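Local coordinates for bile salt hydrolase/transferase (Clostridium perfringens, PDB 2BJG), which hydrolyses the amide bond of glycine- and taurine-conjugated bile salts, releasing the amino acid and the free bile acid, and also acts as a bile acid amine N-acyltransferase, at residues N27-F32 / I314-Y319; D69-K74 / G287-N292; A184-Y189 / S227-V232. One frame throughout, in Å; residues are numbered along the deposited sequence.

Contact 1. Residues N27-F32 / I314-Y319; sequences NQSIIF and IKTYKY
I30 and Y317 face each other with both backbone bonds made: I30 N gives its hydrogen to Y317 O at 3.0 Å, and Y317 N returns one to I30 O at 2.9 Å. F32 and K315 form the next hydrogen-bonded pair, and here the shortest bond, F32 N to K315 O at 2.7 Å, is almost straight (175° at the hydrogen). Between these pairs T316 CA also brings its hydrogen to I30 O. The strands 29-32 and 315-318 thus run antiparallel in the sheet that also holds strand 54-61, one layer of the Ntn-hydrolase fold; S29 and I31 bond to the backbone of that strand, so 29-32 is an inner strand, while 315-318 has its one partner strand within the chain in 29-33. On the packed side I30 is buried against L55 and M57, and toward solvent K315 and T316 are exposed; near the start of strand 315-318, I31 CG2 meets I314 CG2 at 3.7 Å. At Q28 and Y319 a water takes the place of a direct backbone bond, giving to Q28 O and accepting from Y319 N. Q28 nevertheless returns to the contact: bent at chi2 (-97°), it lies over one face of the Y319 ring, with CG 3.9 Å from the ring centroid and NE2 3.5 Å from Y319 CZ, its OE1 held by F26 N.

Contact 2. Residues D69-K74 / G287-N292; sequences DGMNEK and GIYYYN
D69 and Y289 meet across the interior of the Ntn-hydrolase sandwich, where strand 70-72 of one antiparallel sheet faces strand 288-292 of the other; the short axes approach to 8.3 Å, too far for backbone pairing, so side chains make the contact. Y289 OH donates to D69 OD2 at 2.7 Å, on the syn side of the carboxylate but 25° out of its plane, the carboxylate and ring planes being nearly parallel. Beside the same ring, M71 brings its methyl CE to the edge, 3.4 Å from Y289 CB, while its sulfur SD lies 3.8 Å from G287 C. A bend at chi3 (83°) turns CE from the line of the chain toward the tyrosine.

The next shell fixes the carboxylate. S280 OG shares OD2 with the tyrosine, and OD1 takes a hydrogen bond with Y278 OH and a salt bridge from R18, a residue that binds deoxycholate; Y289 therefore probably helps to hold the carboxylate that pairs with this arginine. At the other end, G287 and I288 form a G1 beta bulge, with phi of G287 positive at 64°, and G287 CA comes within 3.9 Å of M71 SD.

Contact 3. Residues A184-Y189 / S227-V232; sequences ANLNQY and SRFIRV
While F229 and I230 turn toward L186 and Y189, NH1 of R231 in the same helical turn is gripped by two backbone oxygens, those of D222 and P220, away from residues 184-189. The contact itself joins two helical parts of this Ntn hydrolase: residues 184-189, which take in A184 and N185 of helix 179-185 and the helically shaped turn after them, and the long helix 225-243, whose V232 rests on strands 3-8 and 172-173 of the same antiparallel sheet. The backbones come close, 6.4 Å between L186 CA and I230 CA, and apolar side chains fill the interval.

I230 carries the contact with two branches that do different work. Its CG2 stands almost directly above the middle of the Y189 ring, 3.9 Å from the centroid and 11° off the normal, which is a CH-pi contact with the face. The other branch reaches further: chi1 of -61° puts CG1 beside the backbone N, and chi2 of 148° then extends CD1 to 3.4 Å from Y189 CE2, at the ring's hydroxyl-bearing end. CD1 also meets the amide of N185, with ND2 3.4 Å away. Ring and amide meet the same methyl from directions roughly at right angles.

The backbone before Y189 is drawn into tight turns: Y189 N bonds to L186 O at 3.1 Å, the last of three successive bonds from residue i+3 back to residue i. Other copies of the protein border the same turn: L207 of a third subunit packs on L186, and W181 of a fourth on N185. On the remaining side L186 approaches the ring of F229, itself stacked with H182, near the ring plane and from the edge, where L186 CG lies 4.1 Å from F229 CE2.

Overall arrangement
From the N terminus the chain first lays down 27-32, which waits until 314-319, near the C terminus, to be paired; contact 1 closes this longest loop. Within it, 69-74 meets 287-292 in contact 2, and within that loop 184-189 meets 227-232 in contact 3, so the three nest without crossing. Contact 1 adds a late strand to one sheet and contact 2 links that sheet to the other; they touch directly, I30 CD1 lying 3.5 Å from Y289 CE2. Contact 3 joins helical segments on the opposite side of the chain's centre, its own centre about 35 Å from that of contact 1 and about 28 Å from that of contact 2.

Contact 1. Residues N27-F32 / I314-Y319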
# COMPACT_ATOMS: atom_id res chain seq x y z
N ASN A 27 7.88 32.29 -16.54
CA ASN A 27 8.54 33.60 -16.42
C ASN A 27 8.32 34.25 -15.07
O ASN A 27 8.10 35.46 -14.97
CB ASN A 27 8.09 34.57 -17.52
CG ASN A 27 9.07 35.72 -17.75
OD1 ASN A 27 10.29 35.55 -17.66
ND2 ASN A 27 8.53 36.89 -18.06
N GLN A 28 8.39 33.44 -14.02
CA GLN A 28 8.10 33.92 -12.69
C GLN A 28 9.23 34.77 -12.13
O GLN A 28 10.39 34.60 -12.49
CB GLN A 28 7.77 32.76 -11.73
CG GLN A 28 8.89 31.74 -11.51
CD GLN A 28 8.77 30.50 -12.39
OE1 GLN A 28 8.46 30.58 -13.58
NE2 GLN A 28 9.04 29.33 -11.81
N SER A 29 8.85 35.71 -11.27
CA SER A 29 9.79 36.47 -10.46
C SER A 29 9.09 36.85 -9.16
O SER A 29 7.88 36.71 -9.03
CB SER A 29 10.25 37.72 -11.22
OG SER A 29 9.16 38.57 -11.51
N ILE A 30 9.87 37.33 -8.20
CA ILE A 30 9.30 37.86 -6.97
C ILE A 30 8.79 39.28 -7.25
O ILE A 30 9.54 40.12 -7.74
CB ILE A 30 10.34 37.89 -5.82
CG1 ILE A 30 10.99 36.52 -5.63
CG2 ILE A 30 9.70 38.38 -4.52
CD1 ILE A 30 10.09 35.48 -5.05
N ILE A 31 7.52 39.52 -6.96
CA ILE A 31 6.90 40.81 -7.24
C ILE A 31 6.53 41.53 -5.95
O ILE A 31 5.84 40.97 -5.10
CB ILE A 31 5.60 40.67 -8.09
CG1 ILE A 31 5.73 39.60 -9.18
CG2 ILE A 31 5.15 42.02 -8.64
CD1 ILE A 31 6.71 39.92 -10.28
N PHE A 32 6.98 42.78 -5.82
CA PHE A 32 6.54 43.66 -4.74
C PHE A 32 5.67 44.79 -5.30
O PHE A 32 6.03 45.43 -6.29
CB PHE A 32 7.73 44.24 -3.97
CG PHE A 32 7.35 45.34 -3.00
CD1 PHE A 32 6.72 45.04 -1.79
CD2 PHE A 32 7.60 46.68 -3.31
CE1 PHE A 32 6.37 46.05 -0.89
CE2 PHE A 32 7.25 47.70 -2.43
CZ PHE A 32 6.63 47.39 -1.22
N ILE A 314 6.25 49.20 -8.97
CA ILE A 314 6.39 47.76 -8.77
C ILE A 314 7.88 47.41 -8.83
O ILE A 314 8.62 47.93 -9.67
CB ILE A 314 5.59 46.95 -9.83
CG1 ILE A 314 4.08 47.10 -9.60
CG2 ILE A 314 5.99 45.47 -9.82
CD1 ILE A 314 3.21 46.49 -10.69
N LYS A 315 8.32 46.56 -7.91
CA LYS A 315 9.69 46.05 -7.92
C LYS A 315 9.67 44.54 -8.11
O LYS A 315 8.81 43.85 -7.56
CB LYS A 315 10.43 46.46 -6.63
CG LYS A 315 11.87 45.95 -6.50
CD LYS A 315 12.77 46.44 -7.64
CE LYS A 315 14.17 45.84 -7.55
NZ LYS A 315 15.10 46.69 -6.73
N THR A 316 10.61 44.04 -8.92
CA THR A 316 10.76 42.60 -9.13
C THR A 316 12.16 42.11 -8.73
O THR A 316 13.13 42.86 -8.77
CB THR A 316 10.43 42.17 -10.58
OG1 THR A 316 11.48 42.58 -11.47
CG2 THR A 316 9.09 42.76 -11.05
N TYR A 317 12.23 40.83 -8.36
CA TYR A 317 13.50 40.19 -8.01
C TYR A 317 13.64 38.90 -8.80
O TYR A 317 12.70 38.09 -8.85
CB TYR A 317 13.57 39.90 -6.51
CG TYR A 317 13.50 41.16 -5.68
CD1 TYR A 317 14.66 41.88 -5.39
CD2 TYR A 317 12.28 41.65 -5.22
CE1 TYR A 317 14.61 43.04 -4.64
CE2 TYR A 317 12.22 42.82 -4.46
CZ TYR A 317 13.39 43.50 -4.19
OH TYR A 317 13.37 44.66 -3.45
N LYS A 318 14.81 38.73 -9.41
CA LYS A 318 15.06 37.59 -10.29
C LYS A 318 14.99 36.25 -9.55
O LYS A 318 15.60 36.07 -8.50
CB LYS A 318 16.42 37.72 -11.00
CG LYS A 318 16.58 36.78 -12.19
CD LYS A 318 18.00 36.81 -12.73
CE LYS A 318 18.18 35.85 -13.90
NZ LYS A 318 19.60 35.81 -14.37
N TYR A 319 14.20 35.34 -10.13
CA TYR A 319 14.05 33.96 -9.69
C TYR A 319 15.41 33.27 -9.69
O TYR A 319 16.05 33.14 -10.73
CB TYR A 319 13.09 33.27 -10.66
CG TYR A 319 12.70 31.84 -10.36
CD1 TYR A 319 11.73 31.55 -9.40
CD2 TYR A 319 13.26 30.78 -11.08
CE1 TYR A 319 11.35 30.24 -9.15
CE2 TYR A 319 12.88 29.47 -10.84
CZ TYR A 319 11.92 29.20 -9.87
OH TYR A 319 11.55 27.91 -9.63
O HOH W 1 12.85 36.07 -12.65

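Contact 2. Residues D69-K74 / G287-N292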
# COMPACT_ATOMS: atom_id res chain seq x y z
N ASP A 69 1.50 32.75 -5.56
CA ASP A 69 1.33 32.82 -4.10
C ASP A 69 1.91 34.13 -3.58
O ASP A 69 2.68 34.79 -4.29
CB ASP A 69 1.94 31.61 -3.38
CG ASP A 69 3.36 31.30 -3.82
OD1 ASP A 69 3.54 30.67 -4.89
OD2 ASP A 69 4.31 31.69 -3.10
N GLY A 70 1.55 34.52 -2.36
CA GLY A 70 2.04 35.77 -1.77
C GLY A 70 1.40 36.18 -0.46
O GLY A 70 0.50 35.51 0.04
N MET A 71 1.87 37.29 0.10
CA MET A 71 1.39 37.80 1.39
C MET A 71 1.22 39.32 1.31
O MET A 71 1.75 39.96 0.40
CB MET A 71 2.34 37.37 2.54
CG MET A 71 3.44 38.38 2.95
SD MET A 71 5.03 37.70 3.53
CE MET A 71 5.82 37.41 1.98
N ASN A 72 0.46 39.89 2.25
CA ASN A 72 0.39 41.34 2.39
C ASN A 72 0.99 41.83 3.72
O ASN A 72 1.39 41.02 4.56
CB ASN A 72 -1.04 41.86 2.15
CG ASN A 72 -2.00 41.58 3.31
OD1 ASN A 72 -1.59 41.25 4.42
ND2 ASN A 72 -3.29 41.75 3.05
N GLU A 73 1.05 43.15 3.89
CA GLU A 73 1.64 43.79 5.07
C GLU A 73 0.90 43.52 6.39
O GLU A 73 1.45 43.79 7.47
CB GLU A 73 1.75 45.30 4.84
CG GLU A 73 0.42 45.97 4.49
CD GLU A 73 0.53 47.48 4.44
OE1 GLU A 73 0.64 48.11 5.52
OE2 GLU A 73 0.49 48.03 3.32
N LYS A 74 -0.32 43.01 6.30
CA LYS A 74 -1.13 42.71 7.49
C LYS A 74 -0.95 41.26 7.99
O LYS A 74 -1.45 40.90 9.05
CB LYS A 74 -2.61 42.98 7.21
CG LYS A 74 -2.93 44.40 6.71
CD LYS A 74 -2.45 45.51 7.65
CE LYS A 74 -3.27 45.57 8.93
NZ LYS A 74 -2.75 46.63 9.84
N GLY A 287 6.66 39.75 7.43
CA GLY A 287 6.60 40.20 6.03
C GLY A 287 7.78 39.74 5.19
O GLY A 287 8.23 40.46 4.29
N ILE A 288 8.30 38.55 5.50
CA ILE A 288 9.42 37.98 4.77
C ILE A 288 8.96 36.78 3.94
O ILE A 288 8.32 35.86 4.45
CB ILE A 288 10.60 37.58 5.70
CG1 ILE A 288 11.04 38.78 6.55
CG2 ILE A 288 11.78 37.05 4.89
CD1 ILE A 288 11.97 38.42 7.69
N TYR A 289 9.27 36.84 2.65
CA TYR A 289 9.02 35.75 1.71
C TYR A 289 10.32 34.96 1.54
O TYR A 289 11.28 35.47 0.94
CB TYR A 289 8.59 36.35 0.37
CG TYR A 289 8.09 35.36 -0.67
CD1 TYR A 289 6.73 35.12 -0.82
CD2 TYR A 289 8.98 34.69 -1.50
CE1 TYR A 289 6.26 34.22 -1.78
CE2 TYR A 289 8.53 33.79 -2.46
CZ TYR A 289 7.17 33.56 -2.60
OH TYR A 289 6.74 32.67 -3.56
N TYR A 290 10.35 33.74 2.07
CA TYR A 290 11.48 32.83 1.88
C TYR A 290 11.16 31.86 0.75
O TYR A 290 10.03 31.42 0.62
CB TYR A 290 11.76 32.01 3.15
CG TYR A 290 12.10 32.80 4.40
CD1 TYR A 290 13.40 33.24 4.64
CD2 TYR A 290 11.12 33.06 5.36
CE1 TYR A 290 13.72 33.95 5.80
CE2 TYR A 290 11.43 33.77 6.53
CZ TYR A 290 12.73 34.21 6.74
OH TYR A 290 13.02 34.91 7.89
N TYR A 291 12.16 31.52 -0.06
CA TYR A 291 11.98 30.50 -1.10
C TYR A 291 13.30 29.88 -1.56
O TYR A 291 14.35 30.53 -1.50
CB TYR A 291 11.22 31.07 -2.32
CG TYR A 291 12.09 31.80 -3.32
CD1 TYR A 291 12.46 31.18 -4.52
CD2 TYR A 291 12.56 33.09 -3.08
CE1 TYR A 291 13.27 31.83 -5.45
CE2 TYR A 291 13.37 33.76 -4.00
CZ TYR A 291 13.71 33.12 -5.18
OH TYR A 291 14.51 33.75 -6.11
N ASN A 292 13.24 28.63 -2.00
CA ASN A 292 14.33 28.03 -2.75
C ASN A 292 13.77 27.40 -4.04
O ASN A 292 12.57 27.43 -4.26
CB ASN A 292 15.13 27.04 -1.89
CG ASN A 292 14.32 25.83 -1.46
OD1 ASN A 292 13.15 25.69 -1.80
ND2 ASN A 292 14.96 24.93 -0.72

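Contact 3. Residues A184-Y189 / S227-V232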
# COMPACT_ATOMS: atom_id res chain seq x y z
N ALA A 184 -12.16 13.29 4.37
CA ALA A 184 -12.73 11.96 4.61
C ALA A 184 -11.70 10.86 4.37
O ALA A 184 -11.71 9.84 5.06
CB ALA A 184 -13.97 11.75 3.74
N ASN A 185 -10.80 11.07 3.41
CA ASN A 185 -9.76 10.09 3.10
C ASN A 185 -8.77 9.92 4.24
O ASN A 185 -8.20 8.84 4.43
CB ASN A 185 -9.02 10.47 1.80
CG ASN A 185 -8.13 9.35 1.28
OD1 ASN A 185 -8.45 8.17 1.39
ND2 ASN A 185 -7.00 9.73 0.70
N LEU A 186 -8.56 10.98 5.02
CA LEU A 186 -7.71 10.93 6.20
C LEU A 186 -8.16 9.87 7.21
O LEU A 186 -7.33 9.29 7.92
CB LEU A 186 -7.67 12.29 6.89
CG LEU A 186 -6.97 13.48 6.23
CD1 LEU A 186 -7.31 14.72 7.01
CD2 LEU A 186 -5.46 13.27 6.18
N ASN A 187 -9.47 9.62 7.27
CA ASN A 187 -10.07 8.63 8.18
C ASN A 187 -9.63 7.19 7.92
O ASN A 187 -9.69 6.35 8.82
CB ASN A 187 -11.60 8.70 8.11
CG ASN A 187 -12.17 10.01 8.63
OD1 ASN A 187 -11.61 10.63 9.54
ND2 ASN A 187 -13.29 10.43 8.07
N GLN A 188 -9.18 6.91 6.70
CA GLN A 188 -8.64 5.60 6.32
C GLN A 188 -7.33 5.25 7.04
O GLN A 188 -6.96 4.08 7.14
CB GLN A 188 -8.43 5.52 4.80
CG GLN A 188 -9.69 5.20 4.01
CD GLN A 188 -10.35 3.90 4.44
OE1 GLN A 188 -11.43 3.91 5.04
NE2 GLN A 188 -9.69 2.77 4.16
N TYR A 189 -6.66 6.28 7.56
CA TYR A 189 -5.31 6.15 8.11
C TYR A 189 -5.21 6.34 9.62
O TYR A 189 -4.13 6.62 10.14
CB TYR A 189 -4.37 7.10 7.37
CG TYR A 189 -4.30 6.78 5.89
CD1 TYR A 189 -3.42 5.81 5.42
CD2 TYR A 189 -5.13 7.42 4.98
CE1 TYR A 189 -3.36 5.49 4.07
CE2 TYR A 189 -5.09 7.10 3.63
CZ TYR A 189 -4.19 6.14 3.18
OH TYR A 189 -4.13 5.82 1.84
N SER A 227 -2.15 11.04 -2.20
CA SER A 227 -1.07 10.48 -1.39
C SER A 227 -0.24 11.55 -0.69
O SER A 227 0.10 11.40 0.49
CB SER A 227 -0.16 9.60 -2.24
OG SER A 227 -0.91 8.53 -2.80
N ARG A 228 0.07 12.62 -1.41
CA ARG A 228 0.81 13.76 -0.84
C ARG A 228 0.02 14.46 0.27
O ARG A 228 0.60 14.89 1.26
CB ARG A 228 1.23 14.75 -1.94
CG ARG A 228 2.30 14.18 -2.90
CD ARG A 228 2.81 15.21 -3.92
NE ARG A 228 1.89 15.47 -5.02
CZ ARG A 228 1.04 16.50 -5.07
NH1 ARG A 228 0.98 17.38 -4.08
NH2 ARG A 228 0.25 16.66 -6.13
N PHE A 229 -1.31 14.55 0.11
CA PHE A 229 -2.19 15.12 1.14
C PHE A 229 -2.09 14.33 2.45
O PHE A 229 -1.90 14.91 3.53
CB PHE A 229 -3.64 15.15 0.64
CG PHE A 229 -4.57 16.00 1.49
CD1 PHE A 229 -4.98 17.25 1.04
CD2 PHE A 229 -5.05 15.55 2.72
CE1 PHE A 229 -5.85 18.04 1.80
CE2 PHE A 229 -5.91 16.33 3.49
CZ PHE A 229 -6.31 17.58 3.03
N ILE A 230 -2.19 13.01 2.35
CA ILE A 230 -2.03 12.12 3.51
C ILE A 230 -0.68 12.32 4.20
O ILE A 230 -0.63 12.55 5.41
CB ILE A 230 -2.24 10.64 3.11
CG1 ILE A 230 -3.65 10.45 2.57
CG2 ILE A 230 -2.02 9.70 4.32
CD1 ILE A 230 -3.74 9.38 1.52
N ARG A 231 0.41 12.27 3.43
CA ARG A 231 1.76 12.37 3.98
C ARG A 231 1.99 13.68 4.73
O ARG A 231 2.45 13.66 5.87
CB ARG A 231 2.83 12.18 2.90
CG ARG A 231 2.91 10.76 2.34
CD ARG A 231 4.35 10.34 2.01
NE ARG A 231 5.01 11.16 0.98
CZ ARG A 231 4.82 11.03 -0.33
NH1 ARG A 231 3.96 10.14 -0.79
NH2 ARG A 231 5.47 11.81 -1.19
N VAL A 232 1.66 14.80 4.09
CA VAL A 232 1.90 16.11 4.69
C VAL A 232 1.02 16.34 5.92
O VAL A 232 1.46 16.95 6.89
CB VAL A 232 1.81 17.28 3.63
CG1 VAL A 232 0.39 17.46 3.09
CG2 VAL A 232 2.33 18.58 4.21